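Local coordinates for uncharacterized protein (Parabacteroides distasonis, PDB 3LM3), which is of unknown function but is probably a glycoside hydrolase or a carbohydrate deacetylase, at residues Phe22-Ile27 and Trp281-Trp286; Glu61-Asn66 and Met305-Thr310; Tyr193-His198 and Lys206-Asp211; Cys200-Gly205 and Thr388-Gln393. One frame throughout, in Å; residues are numbered along the deposited sequence.

Interaction 1: Phe22-Ile27 and Trp281-Trp286; sequences FVTLCI and WVANIW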
loop_
_atom_site.group_PDB
_atom_site.type_symbol
_atom_site.label_atom_id
_atom_site.label_comp_id
_atom_site.label_asym_id
_atom_site.label_seq_id
_atom_site.Cartn_x
_atom_site.Cartn_y
_atom_site.Cartn_z
ATOM N N PHE A 22 1.753 5.054 -13.116
ATOM C CA PHE A 22 2.697 4.100 -12.579
ATOM C C PHE A 22 1.984 2.962 -11.877
ATOM O O PHE A 22 1.015 3.189 -11.160
ATOM C CB PHE A 22 3.579 4.755 -11.541
ATOM C CG PHE A 22 4.410 5.876 -12.093
ATOM C CD1 PHE A 22 5.639 5.611 -12.650
ATOM C CD2 PHE A 22 3.948 7.178 -12.097
ATOM C CE1 PHE A 22 6.397 6.643 -13.190
ATOM C CE2 PHE A 22 4.688 8.215 -12.681
ATOM C CZ PHE A 22 5.938 7.930 -13.197
ATOM N N VAL A 23 2.513 1.749 -12.079
ATOM C CA VAL A 23 2.153 0.586 -11.265
ATOM C C VAL A 23 3.425 0.095 -10.590
ATOM O O VAL A 23 4.423 -0.175 -11.276
ATOM C CB VAL A 23 1.542 -0.567 -12.077
ATOM C CG1 VAL A 23 1.382 -1.838 -11.213
ATOM C CG2 VAL A 23 0.209 -0.161 -12.707
ATOM N N THR A 24 3.379 -0.041 -9.274
ATOM C CA THR A 24 4.471 -0.630 -8.518
ATOM C C THR A 24 4.001 -1.954 -7.940
ATOM O O THR A 24 3.125 -1.973 -7.065
ATOM C CB THR A 24 4.975 0.289 -7.414
ATOM O OG1 THR A 24 3.919 0.630 -6.505
ATOM C CG2 THR A 24 5.568 1.587 -7.974
ATOM N N LEU A 25 4.572 -3.057 -8.414
ATOM C CA LEU A 25 4.298 -4.391 -7.914
ATOM C C LEU A 25 5.450 -4.887 -7.072
ATOM O O LEU A 25 6.623 -4.681 -7.404
ATOM C CB LEU A 25 4.137 -5.377 -9.073
ATOM C CG LEU A 25 4.053 -6.865 -8.718
ATOM C CD1 LEU A 25 2.797 -7.175 -7.910
ATOM C CD2 LEU A 25 4.110 -7.734 -10.000
ATOM N N CYS A 26 5.117 -5.547 -5.986
ATOM C CA CYS A 26 6.059 -6.345 -5.209
ATOM C C CYS A 26 5.593 -7.798 -5.172
ATOM O O CYS A 26 4.395 -8.072 -4.990
ATOM C CB CYS A 26 6.166 -5.826 -3.791
ATOM S SG CYS A 26 7.039 -6.920 -2.622
ATOM N N ILE A 27 6.532 -8.707 -5.394
ATOM C CA ILE A 27 6.319 -10.144 -5.168
ATOM C C ILE A 27 7.051 -10.529 -3.883
ATOM O O ILE A 27 8.276 -10.259 -3.761
ATOM C CB ILE A 27 6.787 -11.019 -6.370
ATOM C CG1 ILE A 27 5.975 -10.677 -7.613
ATOM C CG2 ILE A 27 6.648 -12.520 -6.021
ATOM C CD1 ILE A 27 6.432 -11.375 -8.842
ATOM N N TRP A 281 -1.033 6.548 -9.673
ATOM C CA TRP A 281 -0.198 5.492 -9.117
ATOM C C TRP A 281 -1.065 4.398 -8.502
ATOM O O TRP A 281 -1.964 4.681 -7.703
ATOM C CB TRP A 281 0.734 6.072 -8.051
ATOM C CG TRP A 281 1.461 5.026 -7.242
ATOM C CD1 TRP A 281 2.245 4.004 -7.709
ATOM C CD2 TRP A 281 1.427 4.897 -5.815
ATOM N NE1 TRP A 281 2.715 3.258 -6.639
ATOM C CE2 TRP A 281 2.195 3.767 -5.478
ATOM C CE3 TRP A 281 0.803 5.617 -4.792
ATOM C CZ2 TRP A 281 2.393 3.352 -4.159
ATOM C CZ3 TRP A 281 0.975 5.195 -3.507
ATOM C CH2 TRP A 281 1.764 4.084 -3.190
ATOM N N VAL A 282 -0.795 3.168 -8.911
ATOM C CA VAL A 282 -1.400 1.966 -8.392
ATOM C C VAL A 282 -0.288 1.118 -7.777
ATOM O O VAL A 282 0.775 0.920 -8.385
ATOM C CB VAL A 282 -2.086 1.171 -9.517
ATOM C CG1 VAL A 282 -2.419 -0.261 -9.082
ATOM C CG2 VAL A 282 -3.326 1.947 -10.014
ATOM N N ALA A 283 -0.553 0.614 -6.566
ATOM C CA ALA A 283 0.350 -0.265 -5.822
ATOM C C ALA A 283 -0.236 -1.646 -5.688
ATOM O O ALA A 283 -1.458 -1.798 -5.517
ATOM C CB ALA A 283 0.599 0.295 -4.423
ATOM N N ASN A 284 0.587 -2.686 -5.758
ATOM C CA ASN A 284 0.056 -4.037 -5.556
ATOM C C ASN A 284 1.152 -4.941 -5.034
ATOM O O ASN A 284 2.335 -4.722 -5.276
ATOM C CB ASN A 284 -0.522 -4.576 -6.859
ATOM C CG ASN A 284 -1.701 -5.527 -6.667
ATOM O OD1 ASN A 284 -2.041 -5.932 -5.555
ATOM N ND2 ASN A 284 -2.352 -5.869 -7.802
ATOM N N ILE A 285 0.734 -5.939 -4.263
ATOM C CA ILE A 285 1.628 -6.941 -3.659
ATOM C C ILE A 285 1.009 -8.303 -3.923
ATOM O O ILE A 285 -0.149 -8.534 -3.563
ATOM C CB ILE A 285 1.856 -6.723 -2.167
ATOM C CG1 ILE A 285 2.535 -5.367 -1.923
ATOM C CG2 ILE A 285 2.702 -7.888 -1.576
ATOM C CD1 ILE A 285 2.572 -4.915 -0.449
ATOM N N TRP A 286 1.742 -9.174 -4.586
ATOM C CA TRP A 286 1.351 -10.560 -4.858
ATOM C C TRP A 286 2.333 -11.480 -4.165
ATOM O O TRP A 286 3.544 -11.444 -4.428
ATOM C CB TRP A 286 1.390 -10.881 -6.348
ATOM C CG TRP A 286 0.348 -10.224 -7.207
ATOM C CD1 TRP A 286 -0.061 -8.907 -7.159
ATOM C CD2 TRP A 286 -0.453 -10.835 -8.226
ATOM N NE1 TRP A 286 -1.030 -8.686 -8.099
ATOM C CE2 TRP A 286 -1.301 -9.851 -8.756
ATOM C CE3 TRP A 286 -0.583 -12.143 -8.707
ATOM C CZ2 TRP A 286 -2.204 -10.117 -9.776
ATOM C CZ3 TRP A 286 -1.465 -12.383 -9.728
ATOM C CH2 TRP A 286 -2.267 -11.397 -10.242
#
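Thr24 and Trp281 carry the polar side-chain link between two parallel strands whose CA atoms lie in register, from Phe22 opposite Trp281 to Ile27 opposite Trp286. Trp281 turns its indole towards the neighbouring strand, CG lying opposite the backbone N (chi1 170°), and its NE1 meets Thr24 OG1 at 2.9 Å, close to the ring plane. The hydroxyl is therefore an acceptor, approached at the indole edge, while Thr24 CG2 lies 3.6 Å from the same Trp281 NE1. A phenylalanine in place of Trp281 would probably leave Thr24 OG1 without this donor and shorten the surface that stacks on Phe325. On the face bearing Leu25, a single methyl does the touching: Leu25 CD1 reaches Trp286 CD1 at 3.4 Å, the two side chains crossing at a slant. Val23 and Val282 instead lie alongside each other, pointing the same way, with CG2 of Val23 4.1 Å from CB of Val282. Five backbone hydrogen bonds join the strands, including Thr24 N to Val282 O at 2.9 Å. Asn284 ND2 is held by Val244 O. Strand 21-29 also pairs with strands 73-76 and 318-320, consistent with the beta/alpha barrel of the glycoside hydrolase/deacetylase superfamily; helix 322-332 covers the Phe22, Thr24 and Cys26 face, and helices 255-277 and 296-313 pack on the other.

Interaction 2: Glu61-Asn66 and Met305-Thr310; sequences EAFATN and MWVTGT
Val307 and Thr308 of helix 296-313 meet Phe63, Thr65 and Asn66, at the end of helix 53-64 and in the loop that follows. The contact is mainly apolar: 235 Å² is buried between the segments, with Val307 giving the largest share. In sequence order, Trp306 comes first, its indole directed to the strands; its NE1 is bonded to Glu266, and across this contact it stays beyond touching distance. Val307 comes next, its side chain directed at the other segment. Its CG1, set anti to the backbone N (chi1 171°), fits against two carbonyl oxygens, with Thr65 O at 3.4 Å and Phe63 O at 3.6 Å from that methyl. The other branch, Val307 CG2, meets the ring at Phe63 CD1, 4.1 Å away, the two side chains crossing at about a right angle. Thr308 follows, its OG1 lying 3.9 Å from Thr65 CG2. Asn66 OD1 also comes within 3.0 Å of Thr308 OG1, but both side chains were modelled in two conformers and that hydroxyl also bonds Lys304 O, so this link is doubtful. Thr65 is held within its own segment: its OG1 bonds Ala62 O at 2.8 Å, on the same face of that carbonyl as its own N. Farther on, Thr310 OG1 turns to Glu266. Ala62 packs on Cys300, Met303 and Lys304 of helix 296-313, while Phe63 and Trp306 both rest on Leu25 of strand 21-29, so two helices of the outer layer lie beside each other over one strand of the central sheet.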
loop_
_atom_site.group_PDB
_atom_site.type_symbol
_atom_site.label_atom_id
_atom_site.label_comp_id
_atom_site.label_asym_id
_atom_site.label_seq_id
_atom_site.Cartn_x
_atom_site.Cartn_y
_atom_site.Cartn_z
ATOM N N GLU A 61 7.502 -14.230 -15.477
ATOM C CA GLU A 61 7.248 -14.307 -16.902
ATOM C C GLU A 61 5.843 -13.820 -17.256
ATOM O O GLU A 61 5.640 -13.119 -18.242
ATOM C CB GLU A 61 7.568 -15.740 -17.394
ATOM C CG GLU A 61 9.109 -15.996 -17.285
ATOM C CD GLU A 61 9.643 -17.358 -17.709
ATOM O OE1 GLU A 61 8.853 -18.320 -17.755
ATOM O OE2 GLU A 61 10.895 -17.427 -17.945
ATOM N N ALA A 62 4.869 -14.140 -16.403
ATOM C CA ALA A 62 3.518 -13.648 -16.587
ATOM C C ALA A 62 3.497 -12.106 -16.539
ATOM O O ALA A 62 2.863 -11.432 -17.362
ATOM C CB ALA A 62 2.576 -14.256 -15.529
ATOM N N PHE A 63 4.201 -11.549 -15.545
ATOM C CA PHE A 63 4.324 -10.091 -15.379
ATOM C C PHE A 63 4.924 -9.389 -16.589
ATOM O O PHE A 63 4.501 -8.291 -16.932
ATOM C CB PHE A 63 5.148 -9.801 -14.130
ATOM C CG PHE A 63 5.528 -8.350 -13.937
ATOM C CD1 PHE A 63 4.652 -7.469 -13.335
ATOM C CD2 PHE A 63 6.770 -7.881 -14.326
ATOM C CE1 PHE A 63 5.020 -6.110 -13.124
ATOM C CE2 PHE A 63 7.128 -6.573 -14.121
ATOM C CZ PHE A 63 6.266 -5.691 -13.523
ATOM N N ALA A 64 5.882 -10.036 -17.246
ATOM C CA ALA A 64 6.535 -9.451 -18.392
ATOM C C ALA A 64 5.680 -9.450 -19.651
ATOM O O ALA A 64 6.059 -8.796 -20.637
ATOM C CB ALA A 64 7.836 -10.196 -18.657
ATOM N N THR A 65 4.553 -10.170 -19.652
ATOM C CA THR A 65 3.693 -10.226 -20.856
ATOM C C THR A 65 3.229 -8.838 -21.264
ATOM O O THR A 65 2.627 -8.131 -20.487
ATOM C CB THR A 65 2.417 -11.069 -20.565
ATOM O OG1 THR A 65 2.807 -12.322 -20.018
ATOM C CG2 THR A 65 1.588 -11.303 -21.838
ATOM N N ASN A 66 3.512 -8.448 -22.519
ATOM C CA ASN A 66 3.160 -7.128 -23.019
ATOM C C ASN A 66 3.776 -6.015 -22.175
ATOM O O ASN A 66 3.284 -4.878 -22.152
ATOM C CB ASN A 66 1.630 -6.976 -23.091
ATOM C CG ASN A 66 1.006 -7.947 -24.063
ATOM O OD1 ASN A 66 0.196 -8.812 -23.687
ATOM N ND2 ASN A 66 1.378 -7.811 -25.334
HETATM N N MSE A 305 -3.464 -11.158 -17.209
HETATM C CA MSE A 305 -4.661 -10.406 -17.491
HETATM C C MSE A 305 -4.545 -8.970 -16.936
HETATM O O MSE A 305 -4.859 -7.975 -17.610
HETATM C CB MSE A 305 -5.846 -11.130 -16.860
HETATM C CG MSE A 305 -7.132 -10.788 -17.464
HETATM SE SE MSE A 305 -8.552 -11.854 -16.729
HETATM C CE MSE A 305 -8.424 -13.363 -17.963
ATOM N N TRP A 306 -4.084 -8.887 -15.687
ATOM C CA TRP A 306 -3.914 -7.631 -15.020
ATOM C C TRP A 306 -2.970 -6.718 -15.801
ATOM O O TRP A 306 -3.304 -5.560 -16.120
ATOM C CB TRP A 306 -3.389 -7.867 -13.594
ATOM C CG TRP A 306 -3.041 -6.569 -12.872
ATOM C CD1 TRP A 306 -3.746 -5.375 -12.869
ATOM C CD2 TRP A 306 -1.905 -6.361 -12.038
ATOM N NE1 TRP A 306 -3.104 -4.460 -12.093
ATOM C CE2 TRP A 306 -1.954 -5.022 -11.580
ATOM C CE3 TRP A 306 -0.823 -7.171 -11.665
ATOM C CZ2 TRP A 306 -0.984 -4.489 -10.736
ATOM C CZ3 TRP A 306 0.140 -6.628 -10.833
ATOM C CH2 TRP A 306 0.070 -5.297 -10.404
ATOM N N VAL A 307 -1.778 -7.213 -16.112
ATOM C CA VAL A 307 -0.782 -6.386 -16.806
ATOM C C VAL A 307 -1.249 -6.048 -18.207
ATOM O O VAL A 307 -1.216 -4.883 -18.609
ATOM C CB VAL A 307 0.568 -7.112 -16.816
ATOM C CG1 VAL A 307 1.600 -6.393 -17.734
ATOM C CG2 VAL A 307 1.107 -7.255 -15.373
ATOM N N THR A 308 -1.704 -7.043 -18.955
ATOM C CA THR A 308 -2.143 -6.818 -20.322
ATOM C C THR A 308 -3.324 -5.858 -20.388
ATOM O O THR A 308 -3.375 -4.985 -21.246
ATOM C CB THR A 308 -2.555 -8.132 -20.992
ATOM O OG1 THR A 308 -1.399 -8.976 -21.130
ATOM C CG2 THR A 308 -3.162 -7.860 -22.368
ATOM N N GLY A 309 -4.270 -6.002 -19.466
ATOM C CA GLY A 309 -5.439 -5.153 -19.462
ATOM C C GLY A 309 -5.112 -3.699 -19.124
ATOM O O GLY A 309 -5.662 -2.753 -19.677
ATOM N N THR A 310 -4.172 -3.532 -18.189
ATOM C CA THR A 310 -3.677 -2.209 -17.837
ATOM C C THR A 310 -2.998 -1.556 -19.034
ATOM O O THR A 310 -3.269 -0.406 -19.339
ATOM C CB THR A 310 -2.721 -2.310 -16.636
ATOM O OG1 THR A 310 -3.391 -2.924 -15.523
ATOM C CG2 THR A 310 -2.234 -0.934 -16.203
#

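Interaction 3: Tyr193-His198 and Lys206-Asp211; sequences YPSTEH and KSDFID
Aromatic packing at one end and a hydrogen-bonded turn at the other join Tyr193 to Thr196 with Asp208 to Asp211, across an excursion of the chain that returns on itself ahead of strand 213-216. At the aromatic end Phe209 CZ stands over the centre of the Tyr193 ring, 3.4 Å from its CG. The two ring planes are 47° apart with centroids 4.7 Å from each other, an oblique pairing that is neither a parallel stack nor a T-shaped one. Tyr193 OH bonds Tyr333 O and accepts from a water that also donates to Asp211 OD1; the other oxygen of that carboxylate, OD2, makes a salt bridge with Arg330. A leucine in place of Tyr193 would probably take the flat surface from under Phe209 and leave Tyr333 O without its hydroxyl partner. Ser195 to His198 form a type I beta turn, and within it Ser195 OG accepts from Glu197 N, an ST turn. Ser195 OG also gives its proton to Asp208 OD2 at 2.7 Å, approaching on the anti side and 20° out of the carboxylate plane. Asp208 CG sits between its backbone N and carbonyl carbon (chi1 68°), which brings the carboxylate round to Ser195 and lets its oxygens also take the backbone N-H groups of Gln204 and Gly205. A water bridges Asp208 OD2 to Glu197 OE2. Thr196 N, inside the turn, bonds Asp208 O at 2.9 Å across the contact. Ile210 CB lies 3.4 Å from Pro194 O, and Ile210 CG1 is 3.8 Å from Thr196 CG2, next to helix 154-163.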
loop_
_atom_site.group_PDB
_atom_site.type_symbol
_atom_site.label_atom_id
_atom_site.label_comp_id
_atom_site.label_asym_id
_atom_site.label_seq_id
_atom_site.Cartn_x
_atom_site.Cartn_y
_atom_site.Cartn_z
ATOM N N TYR A 193 5.535 12.549 3.275
ATOM C CA TYR A 193 6.624 12.457 4.264
ATOM C C TYR A 193 5.998 12.361 5.658
ATOM O O TYR A 193 5.230 13.241 6.054
ATOM C CB TYR A 193 7.504 13.691 4.169
ATOM C CG TYR A 193 8.266 13.878 2.880
ATOM C CD1 TYR A 193 9.397 13.141 2.602
ATOM C CD2 TYR A 193 7.898 14.853 1.980
ATOM C CE1 TYR A 193 10.130 13.362 1.468
ATOM C CE2 TYR A 193 8.622 15.067 0.806
ATOM C CZ TYR A 193 9.750 14.353 0.570
ATOM O OH TYR A 193 10.520 14.527 -0.584
ATOM N N PRO A 194 6.300 11.289 6.401
ATOM C CA PRO A 194 5.684 11.108 7.707
ATOM C C PRO A 194 6.310 12.021 8.779
ATOM O O PRO A 194 7.451 12.487 8.650
ATOM C CB PRO A 194 5.956 9.645 8.009
ATOM C CG PRO A 194 7.314 9.398 7.321
ATOM C CD PRO A 194 7.237 10.191 6.072
ATOM N N SER A 195 5.520 12.254 9.810
ATOM C CA SER A 195 5.937 12.968 11.008
ATOM C C SER A 195 6.680 12.064 11.992
ATOM O O SER A 195 6.351 10.885 12.148
ATOM C CB SER A 195 4.677 13.455 11.705
ATOM O OG SER A 195 4.936 14.187 12.892
ATOM N N THR A 196 7.651 12.641 12.719
ATOM C CA THR A 196 8.261 11.928 13.827
ATOM C C THR A 196 7.221 11.511 14.889
ATOM O O THR A 196 7.456 10.565 15.651
ATOM C CB THR A 196 9.374 12.785 14.474
ATOM O OG1 THR A 196 8.871 14.061 14.809
ATOM C CG2 THR A 196 10.573 12.950 13.511
ATOM N N GLU A 197 6.062 12.159 14.887
ATOM C CA GLU A 197 4.988 11.801 15.803
ATOM C C GLU A 197 4.297 10.485 15.488
ATOM O O GLU A 197 3.858 9.802 16.395
ATOM C CB GLU A 197 3.920 12.891 15.846
ATOM C CG GLU A 197 4.421 14.210 16.412
ATOM C CD GLU A 197 3.377 15.305 16.421
ATOM O OE1 GLU A 197 2.166 15.021 16.178
ATOM O OE2 GLU A 197 3.778 16.467 16.624
ATOM N N HIS A 198 4.122 10.161 14.199
ATOM C CA HIS A 198 3.257 9.071 13.806
ATOM C C HIS A 198 3.407 8.807 12.309
ATOM O O HIS A 198 3.293 9.739 11.496
ATOM C CB HIS A 198 1.801 9.419 14.116
ATOM C CG HIS A 198 0.895 8.228 14.169
ATOM N ND1 HIS A 198 0.579 7.444 13.069
ATOM C CD2 HIS A 198 0.213 7.695 15.216
ATOM C CE1 HIS A 198 -0.243 6.482 13.454
ATOM N NE2 HIS A 198 -0.500 6.631 14.747
ATOM N N LYS A 206 9.485 21.544 9.423
ATOM C CA LYS A 206 10.853 21.103 9.580
ATOM C C LYS A 206 11.096 20.278 10.865
ATOM O O LYS A 206 11.829 19.289 10.838
ATOM C CB LYS A 206 11.807 22.309 9.538
ATOM N N SER A 207 10.489 20.682 11.987
ATOM C CA SER A 207 10.797 20.062 13.284
ATOM C C SER A 207 10.416 18.594 13.414
ATOM O O SER A 207 11.067 17.852 14.151
ATOM C CB SER A 207 10.175 20.857 14.441
ATOM O OG SER A 207 8.767 20.850 14.375
ATOM N N ASP A 208 9.392 18.164 12.658
ATOM C CA ASP A 208 8.941 16.783 12.700
ATOM C C ASP A 208 9.146 16.038 11.375
ATOM O O ASP A 208 8.613 14.948 11.181
ATOM C CB ASP A 208 7.473 16.700 13.189
ATOM C CG ASP A 208 6.486 17.278 12.214
ATOM O OD1 ASP A 208 6.813 18.267 11.515
ATOM O OD2 ASP A 208 5.346 16.768 12.167
ATOM N N PHE A 209 9.994 16.574 10.501
ATOM C CA PHE A 209 10.131 16.039 9.143
ATOM C C PHE A 209 10.960 14.758 9.148
ATOM O O PHE A 209 12.020 14.677 9.811
ATOM C CB PHE A 209 10.790 17.079 8.234
ATOM C CG PHE A 209 10.690 16.762 6.754
ATOM C CD1 PHE A 209 9.500 16.964 6.060
ATOM C CD2 PHE A 209 11.791 16.270 6.078
ATOM C CE1 PHE A 209 9.419 16.699 4.690
ATOM C CE2 PHE A 209 11.711 15.984 4.711
ATOM C CZ PHE A 209 10.538 16.206 4.026
ATOM N N ILE A 210 10.511 13.755 8.407
ATOM C CA ILE A 210 11.332 12.585 8.094
ATOM C C ILE A 210 11.450 12.494 6.563
ATOM O O ILE A 210 10.428 12.468 5.858
ATOM C CB ILE A 210 10.662 11.292 8.598
ATOM C CG1 ILE A 210 10.519 11.298 10.122
ATOM C CG2 ILE A 210 11.441 10.045 8.129
ATOM C CD1 ILE A 210 9.627 10.172 10.645
ATOM N N ASP A 211 12.672 12.438 6.051
ATOM C CA ASP A 211 12.932 12.374 4.605
ATOM C C ASP A 211 12.807 10.926 4.113
ATOM O O ASP A 211 13.767 10.322 3.643
ATOM C CB ASP A 211 14.298 12.993 4.293
ATOM C CG ASP A 211 14.556 13.156 2.808
ATOM O OD1 ASP A 211 13.635 13.056 1.989
ATOM O OD2 ASP A 211 15.728 13.376 2.450
HETATM O O HOH W 1 13.169 15.030 0.171
HETATM O O HOH W 2 11.049 15.336 16.060
HETATM O O HOH W 3 3.658 17.850 14.085
#

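Interaction 4: Cys200-Gly205 and Thr388-Gln393; sequences CKPAQG and TRYDLQ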
loop_
_atom_site.group_PDB
_atom_site.type_symbol
_atom_site.label_atom_id
_atom_site.label_comp_id
_atom_site.label_asym_id
_atom_site.label_seq_id
_atom_site.Cartn_x
_atom_site.Cartn_y
_atom_site.Cartn_z
ATOM N N CYS A 200 1.470 7.553 10.192
ATOM C CA CYS A 200 0.289 7.865 9.389
ATOM C C CYS A 200 0.051 9.370 9.200
ATOM O O CYS A 200 -0.828 9.779 8.406
ATOM C CB CYS A 200 -0.953 7.299 10.057
ATOM S SG CYS A 200 -1.100 5.502 9.932
ATOM N N LYS A 201 0.786 10.202 9.944
ATOM C CA LYS A 201 0.597 11.652 9.956
ATOM C C LYS A 201 1.615 12.316 9.031
ATOM O O LYS A 201 2.828 12.107 9.202
ATOM C CB LYS A 201 0.801 12.190 11.390
ATOM C CG LYS A 201 0.756 13.686 11.468
ATOM C CD LYS A 201 0.806 14.229 12.917
ATOM C CE LYS A 201 1.331 15.666 12.918
ATOM N NZ LYS A 201 0.875 16.363 14.177
ATOM N N PRO A 202 1.184 13.137 8.082
ATOM C CA PRO A 202 2.171 13.962 7.386
ATOM C C PRO A 202 2.966 14.896 8.324
ATOM O O PRO A 202 2.394 15.525 9.210
ATOM C CB PRO A 202 1.332 14.774 6.398
ATOM C CG PRO A 202 0.076 13.919 6.174
ATOM C CD PRO A 202 -0.169 13.327 7.548
ATOM N N ALA A 203 4.280 14.961 8.139
ATOM C CA ALA A 203 5.090 15.964 8.824
ATOM C C ALA A 203 4.491 17.346 8.575
ATOM O O ALA A 203 4.164 17.714 7.447
ATOM C CB ALA A 203 6.552 15.887 8.340
ATOM N N GLN A 204 4.359 18.124 9.641
ATOM C CA GLN A 204 3.765 19.446 9.549
ATOM C C GLN A 204 4.784 20.530 9.182
ATOM O O GLN A 204 4.417 21.585 8.683
ATOM C CB GLN A 204 3.081 19.817 10.875
ATOM C CG GLN A 204 1.918 18.845 11.227
ATOM C CD GLN A 204 0.817 18.853 10.196
ATOM O OE1 GLN A 204 0.111 19.848 10.044
ATOM N NE2 GLN A 204 0.670 17.747 9.468
ATOM N N GLY A 205 6.050 20.253 9.418
ATOM C CA GLY A 205 7.093 21.247 9.189
ATOM C C GLY A 205 8.478 20.672 9.385
ATOM O O GLY A 205 8.647 19.471 9.530
ATOM N N THR A 388 -10.192 13.513 9.450
ATOM C CA THR A 388 -9.087 13.139 10.303
ATOM C C THR A 388 -8.063 14.262 10.224
ATOM O O THR A 388 -7.493 14.511 9.172
ATOM C CB THR A 388 -8.477 11.809 9.825
ATOM O OG1 THR A 388 -9.470 10.784 9.802
ATOM C CG2 THR A 388 -7.323 11.348 10.730
ATOM N N ARG A 389 -7.857 14.965 11.338
ATOM C CA ARG A 389 -6.927 16.083 11.390
ATOM C C ARG A 389 -5.516 15.647 11.703
ATOM O O ARG A 389 -5.288 14.809 12.536
ATOM C CB ARG A 389 -7.403 17.077 12.456
ATOM C CG ARG A 389 -8.643 17.806 12.041
ATOM C CD ARG A 389 -9.094 18.785 13.091
ATOM N NE ARG A 389 -8.179 19.907 13.198
ATOM C CZ ARG A 389 -8.512 21.074 13.704
ATOM N NH1 ARG A 389 -9.752 21.292 14.148
ATOM N NH2 ARG A 389 -7.608 22.027 13.748
ATOM N N TYR A 390 -4.560 16.247 11.009
ATOM C CA TYR A 390 -3.153 15.977 11.212
ATOM C C TYR A 390 -2.440 17.088 11.963
ATOM O O TYR A 390 -1.321 16.887 12.415
ATOM C CB TYR A 390 -2.480 15.781 9.857
ATOM C CG TYR A 390 -3.078 14.684 9.024
ATOM C CD1 TYR A 390 -3.338 13.445 9.563
ATOM C CD2 TYR A 390 -3.293 14.865 7.651
ATOM C CE1 TYR A 390 -3.862 12.417 8.783
ATOM C CE2 TYR A 390 -3.799 13.849 6.860
ATOM C CZ TYR A 390 -4.107 12.633 7.435
ATOM O OH TYR A 390 -4.589 11.597 6.651
ATOM N N ASP A 391 -3.065 18.249 12.064
ATOM C CA ASP A 391 -2.456 19.359 12.806
ATOM C C ASP A 391 -2.452 19.095 14.308
ATOM O O ASP A 391 -1.590 19.612 15.037
ATOM C CB ASP A 391 -3.101 20.696 12.412
ATOM C CG ASP A 391 -4.571 20.788 12.771
ATOM O OD1 ASP A 391 -5.288 19.780 12.806
ATOM O OD2 ASP A 391 -5.022 21.923 12.996
ATOM N N LEU A 392 -3.374 18.280 14.775
ATOM C CA LEU A 392 -3.405 17.807 16.141
ATOM C C LEU A 392 -2.187 16.917 16.443
ATOM O O LEU A 392 -1.732 16.144 15.591
ATOM C CB LEU A 392 -4.713 17.027 16.398
ATOM C CG LEU A 392 -6.026 17.782 16.174
ATOM C CD1 LEU A 392 -7.237 16.869 16.341
ATOM C CD2 LEU A 392 -6.111 18.977 17.137
ATOM N N GLN A 393 -1.648 17.010 17.650
ATOM C CA GLN A 393 -0.565 16.118 18.065
ATOM C C GLN A 393 -1.014 14.665 17.966
ATOM O O GLN A 393 -2.145 14.339 18.319
ATOM C CB GLN A 393 -0.072 16.424 19.504
ATOM C CG GLN A 393 1.134 15.588 19.910
ATOM C CD GLN A 393 1.803 16.002 21.211
ATOM O OE1 GLN A 393 1.360 16.918 21.893
ATOM N NE2 GLN A 393 2.890 15.314 21.552
HETATM O O HOH W 4 1.069 19.259 14.754
#
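Lys201 and Pro202 approach Tyr390 in two different ways, one polar and one over the face of the ring. Among the hydrogen bonds, the ammonium of Lys201 is central. Its chain runs extended from a CG anti to the backbone N (chi1 174°) and antiparallel to the Tyr390 side chain, which carries NZ to two carbonyls. Lys201 NZ bonds Leu392 O at 3.0 Å from above the carbonyl plane, and makes a weak bond to Tyr390 O at 2.9 Å. A water links NZ to Asp391 O, and a salt bridge ties NZ to Glu197, so the charge is gathered in by several oxygens at once. Gln204, bent at its second torsion, turns its amide back on its own segment: NE2 gives one hydrogen bond to Pro202 O at 2.8 Å and another to Lys365 O. The Tyr390 hydroxyl is tied to Gly186 O. Cys200 O is buried here with no polar partner in the model. Of the apolar contacts, a CH-pi interaction stands out. Pro202 CD sits 3.5 Å from the Tyr390 centroid, 13° off the ring normal, while Thr388 O lies over the centre of the opposite face. Ionic pairing inside 388-393 is side-on: Arg389 NE and NH2 each take one oxygen of Asp391, the NH2 to OD2 distance being 2.7 Å, both through syn lone pairs. Thr388 and Arg389 end strand 383-389, the last strand of the antiparallel sheet, beside strand 367-374; the excursion that precedes strand 213-216 packs against its exit, linking the DUF3863 and DUF3864 regions of the chain.

In the fold
Interactions 1 and 2 form one continuous region: their centres are 13 Å apart, and Leu25 CD2 touches Phe63 CD1 at 3.4 Å while Trp286 and Val23 meet Trp306. Interactions 3 and 4 form a second, with centres 9 Å apart; Tyr193 O to Ala203 N, at 2.9 Å, is a probable hydrogen bond between them. Interaction 2 lies on the opposite side of the chain's centre from interactions 3 and 4, its centre about 38 Å from that of interaction 4. A bound PEG molecule lies about 9 Å from the Tyr193 side chain and about 12 Å from the Phe22 side chain. No active site is identified; in relatives with this fold it lies at the C-terminal ends of the barrel strands.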